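Dihydroorotate dehydrogenase (PDB 6UY4) probably catalyses the FMN-dependent oxidation of (S)-dihydroorotate to orotate by a quinone, a step of de novo pyrimidine synthesis. Local coordinates at residues A[217-222]-A[254-259]; A[80-85]-A[348-353]; A[107-112]-A[194-199]. All coordinates share one frame; numbering follows the deposited sequence.

Contact 1. Residues A[217-222]-A[254-259]; sequences KLRDLL and IVEVAL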
loop_
_atom_site.group_PDB
_atom_site.type_symbol
_atom_site.label_atom_id
_atom_site.label_comp_id
_atom_site.label_asym_id
_atom_site.label_seq_id
_atom_site.Cartn_x
_atom_site.Cartn_y
_atom_site.Cartn_z
ATOM N N LYS A 217 23.454 0.667 3.479
ATOM C CA LYS A 217 22.477 0.535 4.555
ATOM C C LYS A 217 21.297 -0.323 4.119
ATOM O O LYS A 217 20.732 -1.069 4.927
ATOM C CB LYS A 217 22.000 1.910 5.020
ATOM C CG LYS A 217 22.922 2.582 6.027
ATOM C CD LYS A 217 23.028 1.770 7.308
ATOM N N LEU A 218 20.911 -0.235 2.844
ATOM C CA LEU A 218 19.857 -1.104 2.333
ATOM C C LEU A 218 20.315 -2.556 2.296
ATOM O O LEU A 218 19.565 -3.460 2.682
ATOM C CB LEU A 218 19.420 -0.642 0.944
ATOM C CG LEU A 218 18.389 -1.528 0.241
ATOM C CD1 LEU A 218 17.123 -1.652 1.078
ATOM C CD2 LEU A 218 18.068 -0.992 -1.146
ATOM N N ARG A 219 21.545 -2.798 1.833
ATOM C CA ARG A 219 22.080 -4.156 1.830
ATOM C C ARG A 219 22.194 -4.700 3.247
ATOM O O ARG A 219 21.918 -5.880 3.493
ATOM C CB ARG A 219 23.440 -4.180 1.133
ATOM C CG ARG A 219 23.976 -5.577 0.864
ATOM C CD ARG A 219 25.425 -5.537 0.402
ATOM N NE ARG A 219 25.616 -4.687 -0.771
ATOM C CZ ARG A 219 25.534 -5.115 -2.028
ATOM N NH1 ARG A 219 25.261 -6.388 -2.283
ATOM N NH2 ARG A 219 25.726 -4.270 -3.031
ATOM N N ASP A 220 22.604 -3.852 4.192
ATOM C CA ASP A 220 22.649 -4.265 5.590
ATOM C C ASP A 220 21.255 -4.588 6.112
ATOM O O ASP A 220 21.063 -5.586 6.819
ATOM C CB ASP A 220 23.297 -3.169 6.435
ATOM C CG ASP A 220 22.957 -3.291 7.904
ATOM O OD1 ASP A 220 23.573 -4.134 8.589
ATOM O OD2 ASP A 220 22.069 -2.545 8.371
ATOM N N LEU A 221 20.270 -3.754 5.773
ATOM C CA LEU A 221 18.902 -3.996 6.220
ATOM C C LEU A 221 18.376 -5.318 5.677
ATOM O O LEU A 221 17.837 -6.140 6.427
ATOM C CB LEU A 221 18.001 -2.837 5.792
ATOM C CG LEU A 221 16.493 -3.027 5.969
ATOM C CD1 LEU A 221 16.135 -3.217 7.434
ATOM C CD2 LEU A 221 15.734 -1.848 5.380
ATOM N N LEU A 222 18.532 -5.546 4.370
ATOM C CA LEU A 222 18.033 -6.782 3.774
ATOM C C LEU A 222 18.766 -8.003 4.311
ATOM O O LEU A 222 18.169 -9.080 4.423
ATOM C CB LEU A 222 18.151 -6.720 2.251
ATOM C CG LEU A 222 17.279 -5.676 1.553
ATOM C CD1 LEU A 222 17.375 -5.824 0.043
ATOM C CD2 LEU A 222 15.837 -5.788 2.019
ATOM N N ILE A 254 18.774 -0.192 -6.000
ATOM C CA ILE A 254 17.784 -0.925 -5.216
ATOM C C ILE A 254 17.528 -2.293 -5.835
ATOM O O ILE A 254 17.471 -3.309 -5.132
ATOM C CB ILE A 254 16.485 -0.106 -5.092
ATOM C CG1 ILE A 254 16.738 1.183 -4.311
ATOM C CG2 ILE A 254 15.396 -0.929 -4.422
ATOM C CD1 ILE A 254 15.525 2.075 -4.196
ATOM N N VAL A 255 17.384 -2.342 -7.161
ATOM C CA VAL A 255 17.135 -3.612 -7.839
ATOM C C VAL A 255 18.327 -4.547 -7.679
ATOM O O VAL A 255 18.160 -5.754 -7.468
ATOM C CB VAL A 255 16.801 -3.366 -9.323
ATOM C CG1 VAL A 255 16.756 -4.680 -10.088
ATOM C CG2 VAL A 255 15.479 -2.624 -9.451
ATOM N N GLU A 256 19.543 -4.007 -7.770
ATOM C CA GLU A 256 20.738 -4.839 -7.661
ATOM C C GLU A 256 20.820 -5.510 -6.296
ATOM O O GLU A 256 21.023 -6.726 -6.198
ATOM C CB GLU A 256 21.989 -3.999 -7.921
ATOM C CG GLU A 256 23.285 -4.724 -7.604
ATOM C CD GLU A 256 24.508 -3.860 -7.837
ATOM O OE1 GLU A 256 24.381 -2.821 -8.516
ATOM O OE2 GLU A 256 25.593 -4.222 -7.337
ATOM N N VAL A 257 20.664 -4.729 -5.225
ATOM C CA VAL A 257 20.720 -5.289 -3.877
ATOM C C VAL A 257 19.583 -6.279 -3.664
ATOM O O VAL A 257 19.760 -7.325 -3.026
ATOM C CB VAL A 257 20.697 -4.160 -2.830
ATOM C CG1 VAL A 257 20.594 -4.734 -1.427
ATOM C CG2 VAL A 257 21.937 -3.289 -2.963
ATOM N N ALA A 258 18.400 -5.974 -4.203
ATOM C CA ALA A 258 17.247 -6.850 -4.036
ATOM C C ALA A 258 17.413 -8.182 -4.755
ATOM O O ALA A 258 16.742 -9.154 -4.391
ATOM C CB ALA A 258 15.983 -6.150 -4.533
ATOM N N LEU A 259 18.284 -8.253 -5.760
ATOM C CA LEU A 259 18.472 -9.469 -6.536
ATOM C C LEU A 259 19.781 -10.187 -6.241
ATOM O O LEU A 259 19.996 -11.282 -6.772
ATOM C CB LEU A 259 18.396 -9.160 -8.039
ATOM C CG LEU A 259 17.046 -8.667 -8.564
ATOM C CD1 LEU A 259 17.084 -8.518 -10.075
ATOM C CD2 LEU A 259 15.925 -9.604 -8.140
#
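V257 is the bump of this contact, and L218, R219 and L222 on the facing helix shape the hollow that takes it. The setting is the outer helical layer of a TIM barrel: helices 215-230 and 248-259 lie side by side on the outside, linked through strand 238-242, so that the chain passes from helix to strand to helix. The short helical segments run in nearly the same direction, at 28° with their axes 9.9 Å apart, a spacing that allows one row of side chains to mesh between them. The two methyls of V257 divide the work. CG1, anti to the backbone N (chi1 174°), dips to the floor of the hollow, where it meets the backbone of the opposite helix at R219 CA, 3.6 Å away. One wall there is the branch end of L222, whose CD1 lies 3.7 Å from V257 CG1; L218 closes the hollow with its CG. CG2 is turned toward the outer rim and lies over one face of the R219 guanidinium, off-centre, with R219 NH2 at 3.9 Å. Deeper toward the barrel, L218 and I254 cross at about a right angle, L218 CD2 coming to 4.1 Å from I254 CG1. Beneath them L222 and I254 go on to touch L240 and I242 of strand 238-242, which ties the pair of helices to the barrel wall. The character of the contact changes at its outer margin, where the arginine chain, bent at chi3, brings its guanidinium close to an acidic neighbour. E256 OE2 sits near the plane of that guanidinium at its edge, but 4.3 Å from R219 NH2, beyond salt-bridge range.

Contact 2. Residues A[80-85]-A[348-353]; sequences LEFDHP and ASLVQL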
loop_
_atom_site.group_PDB
_atom_site.type_symbol
_atom_site.label_atom_id
_atom_site.label_comp_id
_atom_site.label_asym_id
_atom_site.label_seq_id
_atom_site.Cartn_x
_atom_site.Cartn_y
_atom_site.Cartn_z
ATOM N N LEU A 80 0.597 -18.697 -3.636
ATOM C CA LEU A 80 -0.680 -18.428 -2.992
ATOM C C LEU A 80 -1.755 -18.206 -4.046
ATOM O O LEU A 80 -1.502 -17.584 -5.083
ATOM C CB LEU A 80 -0.587 -17.203 -2.079
ATOM C CG LEU A 80 0.379 -17.309 -0.897
ATOM C CD1 LEU A 80 0.458 -15.988 -0.152
ATOM C CD2 LEU A 80 -0.048 -18.429 0.036
ATOM N N GLU A 81 -2.954 -18.710 -3.773
ATOM C CA GLU A 81 -4.076 -18.589 -4.695
ATOM C C GLU A 81 -4.778 -17.254 -4.468
ATOM O O GLU A 81 -5.186 -16.943 -3.342
ATOM C CB GLU A 81 -5.048 -19.753 -4.507
ATOM C CG GLU A 81 -6.340 -19.622 -5.291
ATOM C CD GLU A 81 -7.315 -20.742 -4.988
ATOM O OE1 GLU A 81 -6.925 -21.700 -4.288
ATOM O OE2 GLU A 81 -8.474 -20.662 -5.449
ATOM N N PHE A 82 -4.919 -16.469 -5.532
ATOM C CA PHE A 82 -5.604 -15.185 -5.486
ATOM C C PHE A 82 -6.867 -15.255 -6.332
ATOM O O PHE A 82 -6.835 -15.750 -7.465
ATOM C CB PHE A 82 -4.700 -14.056 -5.986
ATOM C CG PHE A 82 -3.620 -13.660 -5.017
ATOM C CD1 PHE A 82 -2.455 -14.402 -4.916
ATOM C CD2 PHE A 82 -3.766 -12.540 -4.216
ATOM C CE1 PHE A 82 -1.459 -14.037 -4.029
ATOM C CE2 PHE A 82 -2.773 -12.170 -3.327
ATOM C CZ PHE A 82 -1.619 -12.920 -3.234
ATOM N N ASP A 83 -7.978 -14.763 -5.777
ATOM C CA ASP A 83 -9.222 -14.708 -6.536
ATOM C C ASP A 83 -9.087 -13.804 -7.755
ATOM O O ASP A 83 -9.695 -14.070 -8.798
ATOM C CB ASP A 83 -10.360 -14.231 -5.633
ATOM C CG ASP A 83 -11.725 -14.373 -6.278
ATOM O OD1 ASP A 83 -11.840 -15.086 -7.297
ATOM O OD2 ASP A 83 -12.686 -13.765 -5.762
ATOM N N HIS A 84 -8.291 -12.748 -7.643
ATOM C CA HIS A 84 -8.001 -11.830 -8.737
ATOM C C HIS A 84 -6.822 -10.953 -8.312
ATOM O O HIS A 84 -6.551 -10.825 -7.118
ATOM C CB HIS A 84 -9.229 -10.974 -9.093
ATOM C CG HIS A 84 -9.853 -10.290 -7.918
ATOM N ND1 HIS A 84 -9.426 -9.062 -7.460
ATOM C CD2 HIS A 84 -10.875 -10.659 -7.111
ATOM C CE1 HIS A 84 -10.159 -8.705 -6.421
ATOM N NE2 HIS A 84 -11.044 -9.656 -6.187
ATOM N N PRO A 85 -6.102 -10.356 -9.267
ATOM C CA PRO A 85 -4.876 -9.621 -8.908
ATOM C C PRO A 85 -5.110 -8.315 -8.162
ATOM O O PRO A 85 -4.132 -7.618 -7.865
ATOM C CB PRO A 85 -4.221 -9.359 -10.272
ATOM C CG PRO A 85 -5.356 -9.354 -11.232
ATOM C CD PRO A 85 -6.303 -10.401 -10.727
ATOM N N ALA A 348 3.723 -6.265 -13.796
ATOM C CA ALA A 348 3.165 -6.532 -12.480
ATOM C C ALA A 348 2.374 -7.833 -12.484
ATOM O O ALA A 348 1.704 -8.167 -13.466
ATOM C CB ALA A 348 2.269 -5.379 -12.027
ATOM N N SER A 349 2.465 -8.572 -11.378
ATOM C CA SER A 349 1.665 -9.771 -11.182
ATOM C C SER A 349 0.456 -9.536 -10.290
ATOM O O SER A 349 -0.519 -10.291 -10.377
ATOM C CB SER A 349 2.523 -10.894 -10.585
ATOM O OG SER A 349 3.563 -11.265 -11.473
ATOM N N LEU A 350 0.504 -8.514 -9.440
ATOM C CA LEU A 350 -0.622 -8.100 -8.619
ATOM C C LEU A 350 -0.766 -6.589 -8.717
ATOM O O LEU A 350 0.156 -5.883 -9.132
ATOM C CB LEU A 350 -0.442 -8.522 -7.155
ATOM C CG LEU A 350 -0.412 -10.024 -6.866
ATOM C CD1 LEU A 350 -0.115 -10.285 -5.397
ATOM C CD2 LEU A 350 -1.727 -10.672 -7.270
ATOM N N VAL A 351 -1.943 -6.093 -8.335
ATOM C CA VAL A 351 -2.217 -4.661 -8.339
ATOM C C VAL A 351 -2.950 -4.290 -7.057
ATOM O O VAL A 351 -3.702 -5.090 -6.494
ATOM C CB VAL A 351 -3.032 -4.226 -9.578
ATOM C CG1 VAL A 351 -2.197 -4.358 -10.845
ATOM C CG2 VAL A 351 -4.315 -5.030 -9.690
ATOM N N GLN A 352 -2.716 -3.063 -6.594
ATOM C CA GLN A 352 -3.340 -2.549 -5.383
ATOM C C GLN A 352 -3.823 -1.126 -5.628
ATOM O O GLN A 352 -3.360 -0.439 -6.542
ATOM C CB GLN A 352 -2.379 -2.579 -4.187
ATOM C CG GLN A 352 -1.933 -3.971 -3.771
ATOM C CD GLN A 352 -0.871 -3.944 -2.687
ATOM O OE1 GLN A 352 -0.432 -2.877 -2.257
ATOM N NE2 GLN A 352 -0.451 -5.122 -2.242
ATOM N N LEU A 353 -4.764 -0.691 -4.792
ATOM C CA LEU A 353 -5.337 0.642 -4.906
ATOM C C LEU A 353 -5.673 1.161 -3.515
ATOM O O LEU A 353 -5.621 0.429 -2.523
ATOM C CB LEU A 353 -6.576 0.642 -5.813
ATOM C CG LEU A 353 -7.737 -0.297 -5.464
ATOM C CD1 LEU A 353 -8.746 0.370 -4.534
ATOM C CD2 LEU A 353 -8.421 -0.797 -6.728
#
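The ring of F82 carries the isobutyl end of L350 on one face: L350 CD1 stands 4.1 Å from the F82 ring centroid and 27° off the ring normal, a CH-pi contact. L350 CD2 lies over the same face, displaced toward the rim nearer CG and CD2 of the ring. The F82 ring also meets that of H109, the two planes being almost perpendicular. This cluster sits at the foot of a TIM barrel, where the small antiparallel pair of strands 75-77 and 80-82 packs beneath the barrel strands. L350 can reach that pair because its CG is anti to the carbonyl carbon (chi1 -65°), which swings the branch toward F82, and it touches C75 and V77 as well. The puckered ring of P85 offers its CB to two partners: S349 O is 3.8 Å from P85 CB, and L350 CD2 is 4.1 Å from it. L350 is thus gripped between phenylalanine and proline, one methyl serving mainly the aromatic face and the other bridging to P85 CA. Just past this apolar patch the chain enters strand 86-88, the first of the barrel, which pairs in parallel with the last, 350-353. L344 of helix 337-346 packs on both P85 and V351 from outside, and the pairing continues with a backbone bond between V351 and G87. Its first bond, made by the residue just before strand 86-88, is V351 N to P85 O, 2.7 Å long and nearly straight at 165°.

Contact 3. Residues A[107-112]-A[194-199]; sequences FSHIEV and ADYLVI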
loop_
_atom_site.group_PDB
_atom_site.type_symbol
_atom_site.label_atom_id
_atom_site.label_comp_id
_atom_site.label_asym_id
_atom_site.label_seq_id
_atom_site.Cartn_x
_atom_site.Cartn_y
_atom_site.Cartn_z
ATOM N N PHE A 107 -11.960 -7.202 -2.487
ATOM C CA PHE A 107 -10.512 -7.265 -2.630
ATOM C C PHE A 107 -10.013 -8.683 -2.389
ATOM O O PHE A 107 -10.487 -9.382 -1.490
ATOM C CB PHE A 107 -9.832 -6.305 -1.655
ATOM C CG PHE A 107 -10.049 -4.855 -1.976
ATOM C CD1 PHE A 107 -9.434 -4.277 -3.074
ATOM C CD2 PHE A 107 -10.852 -4.066 -1.172
ATOM C CE1 PHE A 107 -9.625 -2.941 -3.370
ATOM C CE2 PHE A 107 -11.047 -2.728 -1.461
ATOM C CZ PHE A 107 -10.433 -2.166 -2.562
ATOM N N SER A 108 -9.046 -9.108 -3.202
ATOM C CA SER A 108 -8.485 -10.443 -3.053
ATOM C C SER A 108 -7.423 -10.516 -1.966
ATOM O O SER A 108 -7.176 -11.603 -1.434
ATOM C CB SER A 108 -7.890 -10.920 -4.378
ATOM O OG SER A 108 -6.799 -10.103 -4.767
ATOM N N HIS A 109 -6.788 -9.395 -1.630
ATOM C CA HIS A 109 -5.820 -9.381 -0.546
ATOM C C HIS A 109 -5.789 -8.000 0.090
ATOM O O HIS A 109 -5.995 -6.984 -0.580
ATOM C CB HIS A 109 -4.420 -9.791 -1.023
ATOM C CG HIS A 109 -3.819 -8.861 -2.029
ATOM N ND1 HIS A 109 -4.091 -8.945 -3.377
ATOM C CD2 HIS A 109 -2.942 -7.839 -1.885
ATOM C CE1 HIS A 109 -3.415 -8.008 -4.020
ATOM N NE2 HIS A 109 -2.711 -7.323 -3.137
ATOM N N ILE A 110 -5.543 -7.980 1.398
ATOM C CA ILE A 110 -5.428 -6.750 2.172
ATOM C C ILE A 110 -4.025 -6.686 2.754
ATOM O O ILE A 110 -3.511 -7.684 3.271
ATOM C CB ILE A 110 -6.484 -6.677 3.296
ATOM C CG1 ILE A 110 -7.876 -7.001 2.752
ATOM C CG2 ILE A 110 -6.471 -5.306 3.955
ATOM C CD1 ILE A 110 -8.354 -6.039 1.694
ATOM N N GLU A 111 -3.409 -5.513 2.672
ATOM C CA GLU A 111 -2.066 -5.289 3.198
ATOM C C GLU A 111 -2.202 -4.472 4.482
ATOM O O GLU A 111 -2.251 -3.243 4.454
ATOM C CB GLU A 111 -1.185 -4.592 2.164
ATOM C CG GLU A 111 0.259 -4.394 2.596
ATOM C CD GLU A 111 1.168 -4.050 1.430
ATOM O OE1 GLU A 111 1.088 -4.740 0.391
ATOM O OE2 GLU A 111 1.960 -3.090 1.550
ATOM N N VAL A 112 -2.277 -5.174 5.612
ATOM C CA VAL A 112 -2.343 -4.512 6.909
ATOM C C VAL A 112 -1.030 -3.790 7.174
ATOM O O VAL A 112 0.057 -4.321 6.915
ATOM C CB VAL A 112 -2.653 -5.537 8.016
ATOM C CG1 VAL A 112 -2.718 -4.857 9.376
ATOM C CG2 VAL A 112 -3.951 -6.267 7.717
ATOM N N ALA A 194 1.460 -13.961 8.846
ATOM C CA ALA A 194 1.198 -13.227 7.618
ATOM C C ALA A 194 1.536 -14.070 6.394
ATOM O O ALA A 194 2.451 -14.896 6.416
ATOM C CB ALA A 194 2.004 -11.929 7.582
ATOM N N ASP A 195 0.781 -13.846 5.316
ATOM C CA ASP A 195 1.082 -14.522 4.059
ATOM C C ASP A 195 2.312 -13.926 3.387
ATOM O O ASP A 195 3.073 -14.650 2.735
ATOM C CB ASP A 195 -0.121 -14.457 3.119
ATOM C CG ASP A 195 -1.310 -15.239 3.640
ATOM O OD1 ASP A 195 -1.096 -16.260 4.329
ATOM O OD2 ASP A 195 -2.458 -14.834 3.362
ATOM N N TYR A 196 2.520 -12.618 3.526
ATOM C CA TYR A 196 3.729 -11.978 3.033
ATOM C C TYR A 196 4.012 -10.745 3.877
ATOM O O TYR A 196 3.123 -10.196 4.530
ATOM C CB TYR A 196 3.618 -11.609 1.545
ATOM C CG TYR A 196 2.587 -10.546 1.222
ATOM C CD1 TYR A 196 2.934 -9.201 1.185
ATOM C CD2 TYR A 196 1.273 -10.889 0.932
ATOM C CE1 TYR A 196 2.000 -8.229 0.883
ATOM C CE2 TYR A 196 0.331 -9.922 0.627
ATOM C CZ TYR A 196 0.702 -8.593 0.605
ATOM O OH TYR A 196 -0.227 -7.625 0.304
ATOM N N LEU A 197 5.273 -10.320 3.858
ATOM C CA LEU A 197 5.730 -9.156 4.598
ATOM C C LEU A 197 6.299 -8.129 3.629
ATOM O O LEU A 197 6.876 -8.483 2.596
ATOM C CB LEU A 197 6.788 -9.542 5.638
ATOM C CG LEU A 197 6.384 -10.616 6.652
ATOM C CD1 LEU A 197 7.596 -11.099 7.434
ATOM C CD2 LEU A 197 5.310 -10.098 7.597
ATOM N N VAL A 198 6.128 -6.853 3.968
ATOM C CA VAL A 198 6.574 -5.745 3.131
ATOM C C VAL A 198 7.408 -4.795 3.979
ATOM O O VAL A 198 7.107 -4.570 5.156
ATOM C CB VAL A 198 5.386 -4.995 2.490
ATOM C CG1 VAL A 198 5.884 -3.951 1.500
ATOM C CG2 VAL A 198 4.446 -5.967 1.806
ATOM N N ILE A 199 8.459 -4.243 3.377
ATOM C CA ILE A 199 9.298 -3.233 4.008
ATOM C C ILE A 199 9.390 -2.041 3.067
ATOM O O ILE A 199 9.721 -2.200 1.887
ATOM C CB ILE A 199 10.702 -3.777 4.335
ATOM C CG1 ILE A 199 10.597 -4.949 5.311
ATOM C CG2 ILE A 199 11.582 -2.676 4.907
ATOM C CD1 ILE A 199 11.924 -5.546 5.686
#
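Y196 lays its phenol end across the side chain of E111, its OH passing 3.7 Å from E111 CB before bonding to the carboxylate. The two residues belong to strands 196-200 and 109-115 of a TIM barrel, which are not neighbours: strand 165-170 lies between them, and their short segments diverge by 48°. Contact across such a gap is made almost entirely by side chains, in the barrel interior. Y196 sends its ring from a first torsion that places CG between the backbone N and the carbonyl carbon (chi1 66°), while the extended E111 chain runs across the phenol end at about a right angle. The hydrogen bond runs from Y196 OH to E111 OE1 at 3.2 Å, reaching the oxygen on its anti side. E111 OE1 lies in the plane of the tyrosine ring, at its edge beside CE1, yet the carboxylate and ring planes are turned 82° apart. E111 is held by more than the tyrosine: Q352 NE2 also binds OE1, and N169 ND2 binds OE2. Three donors fix the carboxylate in place, about 5 Å at nearest approach from the bound FMN, with FMN-binding A90 touching the same side chain. V198 supplies an apolar neighbour, its CG2 lying 3.8 Å from E111 OE2. H109 also closes on the phenol oxygen, its CD2 3.5 Å from Y196 OH, and its NE2 is linked to Q352 NE2. The imidazole is steadied at its remaining nitrogen, for H109 ND1 donates to S108 OG at 3.3 Å.

The three contacts sample one TIM barrel from its outer layer to its interior. Contact 1 lies farthest out, about 20 Å from the chain centre, and is apolar meshing of helices with charges confined to its margin. Contact 3 is wholly buried and contact 2 nearly so, with S349 partly exposed; both reach the same parallel sheet, with centres about 11 Å apart. Contact 2 mixes strand pairing with packing at the barrel foot; contact 3 is polar, a hydrogen-bonded cluster near the flavin. They also join through H84 O and S108 OG, a probable hydrogen bond. Contact 1 meets contact 3 more lightly, through L221 CD2 and I199 CG2, where helix 215-230 covers the strand that precedes it.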